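Local coordinates for protein lipase aflb (Neosartorya fumigata, PDB 6IDY) that probably hydrolyses the ester bonds of lipids as a calcium-bound fungal lipase with an alpha/beta-hydrolase fold, at residues 74-77 / 82-85. Residues are numbered along the deposited sequence; the frame is centred on the assembly and turned at random.
Sequences FADG and LKMT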
ATOM      1  N   PHE A  74      -5.701 -10.391 -18.040  1.00 26.43           N
ATOM      2  CA  PHE A  74      -5.322 -11.667 -17.422  1.00 24.98           C
ATOM      3  C   PHE A  74      -5.567 -12.893 -18.314  1.00 30.68           C
ATOM      4  O   PHE A  74      -5.313 -14.016 -17.866  1.00 30.40           O
ATOM      5  CB  PHE A  74      -6.050 -11.828 -16.075  1.00 25.49           C
ATOM      6  CG  PHE A  74      -5.392 -11.133 -14.902  1.00 25.39           C
ATOM      7  CD1 PHE A  74      -5.413  -9.745 -14.790  1.00 27.20           C
ATOM      8  CD2 PHE A  74      -4.788 -11.868 -13.890  1.00 25.27           C
ATOM      9  CE1 PHE A  74      -4.802  -9.104 -13.707  1.00 26.51           C
ATOM     10  CE2 PHE A  74      -4.196 -11.224 -12.794  1.00 26.79           C
ATOM     11  CZ  PHE A  74      -4.202  -9.848 -12.715  1.00 24.58           C
ATOM     12  N   ALA A  75      -6.030 -12.684 -19.574  1.00 28.33           N
ATOM     13  CA  ALA A  75      -6.344 -13.760 -20.529  1.00 29.05           C
ATOM     14  C   ALA A  75      -5.174 -14.700 -20.841  1.00 33.12           C
ATOM     15  O   ALA A  75      -5.399 -15.891 -21.036  1.00 33.48           O
ATOM     16  CB  ALA A  75      -6.914 -13.180 -21.819  1.00 30.57           C
ATOM     17  N   ASP A  76      -3.940 -14.169 -20.894  1.00 29.81           N
ATOM     18  CA  ASP A  76      -2.726 -14.946 -21.170  1.00 29.65           C
ATOM     19  C   ASP A  76      -1.969 -15.275 -19.885  1.00 29.96           C
ATOM     20  O   ASP A  76      -0.840 -15.769 -19.934  1.00 30.23           O
ATOM     21  CB  ASP A  76      -1.822 -14.211 -22.177  1.00 33.00           C
ATOM     22  CG  ASP A  76      -2.444 -14.035 -23.546  1.00 51.26           C
ATOM     23  OD1 ASP A  76      -2.847 -15.056 -24.154  1.00 53.99           O
ATOM     24  OD2 ASP A  76      -2.525 -12.880 -24.015  1.00 60.67           O
ATOM     25  N   GLY A  77      -2.628 -15.051 -18.754  1.00 23.96           N
ATOM     26  CA  GLY A  77      -2.098 -15.320 -17.427  1.00 22.44           C
ATOM     27  C   GLY A  77      -1.937 -14.055 -16.621  1.00 25.48           C
ATOM     28  O   GLY A  77      -2.184 -12.956 -17.131  1.00 24.03           O
ATOM     29  N   LEU A  82       4.874  -4.107 -15.380  1.00 21.86           N
ATOM     30  CA  LEU A  82       4.977  -3.378 -16.639  1.00 23.88           C
ATOM     31  C   LEU A  82       3.855  -3.731 -17.630  1.00 27.41           C
ATOM     32  O   LEU A  82       3.280  -2.821 -18.234  1.00 26.85           O
ATOM     33  CB  LEU A  82       6.378  -3.527 -17.286  1.00 24.98           C
ATOM     34  CG  LEU A  82       7.586  -2.983 -16.491  1.00 30.16           C
ATOM     35  CD1 LEU A  82       8.897  -3.333 -17.190  1.00 30.72           C
ATOM     36  CD2 LEU A  82       7.502  -1.469 -16.292  1.00 32.71           C
ATOM     37  N   LYS A  83       3.513  -5.036 -17.761  1.00 23.27           N
ATOM     38  CA  LYS A  83       2.434  -5.467 -18.655  1.00 23.62           C
ATOM     39  C   LYS A  83       1.095  -4.951 -18.158  1.00 26.93           C
ATOM     40  O   LYS A  83       0.337  -4.398 -18.951  1.00 27.22           O
ATOM     41  CB  LYS A  83       2.401  -6.993 -18.854  1.00 25.81           C
ATOM     42  CG  LYS A  83       1.368  -7.427 -19.898  1.00 35.73           C
ATOM     43  CD  LYS A  83       1.349  -8.927 -20.127  1.00 47.45           C
ATOM     44  CE  LYS A  83       0.237  -9.312 -21.074  1.00 56.64           C
ATOM     45  NZ  LYS A  83       0.168 -10.780 -21.290  1.00 63.16           N
ATOM     46  N   MET A  84       0.823  -5.096 -16.849  1.00 23.70           N
ATOM     47  CA  MET A  84      -0.412  -4.610 -16.229  1.00 22.80           C
ATOM     48  C   MET A  84      -0.592  -3.103 -16.502  1.00 27.04           C
ATOM     49  O   MET A  84      -1.640  -2.706 -17.002  1.00 25.99           O
ATOM     50  CB  MET A  84      -0.423  -4.910 -14.718  1.00 23.86           C
ATOM     51  CG  MET A  84      -1.757  -4.631 -14.049  1.00 27.17           C
ATOM     52  SD  MET A  84      -3.052  -5.785 -14.529  1.00 31.27           S
ATOM     53  CE  MET A  84      -4.498  -4.845 -14.162  1.00 28.09           C
ATOM     54  N   THR A  85       0.448  -2.292 -16.231  1.00 25.59           N
ATOM     55  CA  THR A  85       0.439  -0.828 -16.409  1.00 26.46           C
ATOM     56  C   THR A  85       0.180  -0.424 -17.860  1.00 31.30           C
ATOM     57  O   THR A  85      -0.617   0.483 -18.097  1.00 30.88           O
ATOM     58  CB  THR A  85       1.712  -0.187 -15.826  1.00 31.58           C
ATOM     59  OG1 THR A  85       1.925  -0.708 -14.516  1.00 26.87           O
ATOM     60  CG2 THR A  85       1.615   1.333 -15.740  1.00 32.18           C
TER
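The sulfur of M84 meets the aromatic ring of F74 obliquely, 66° off the ring normal, in a Met-aromatic contact that is the firmer half of the meeting between residues 74-77 and 82-85. M84 SD comes to 3.8 Å from F74 CE1 and 5.1 Å from the centroid of that ring. M84 leaves its helix with CG anti to the backbone N (chi1 -171°), and the bend at chi2 (70°) then swings the sulfur across to the ring. M84 is buried here and also packs on L415 of helix 414-424, while F74 is partly exposed, with F317, V358 and T360 from loops elsewhere in the chain packing against its side chain. The two segments belong to the connection between helix 63-73 and helix 81-90, with 74-77 in the loop and 82-85 already in the second helix. Within the loop, G77 N donates a hydrogen bond to F74 O (3.0 Å), and D80 OD1 accepts a bond from K83 N in the first turn of the second helix. On the solvent side the fit is much looser. K83 reaches outward from its helix toward the loop in a fully extended chain, placing its NZ 4.1 Å from CB of D76. The carboxylate OD2 of D76 remains 4.4 Å from K83 NZ, beyond salt-bridge range, so any attraction between the opposite charges is probably modest at this exposed aspartate.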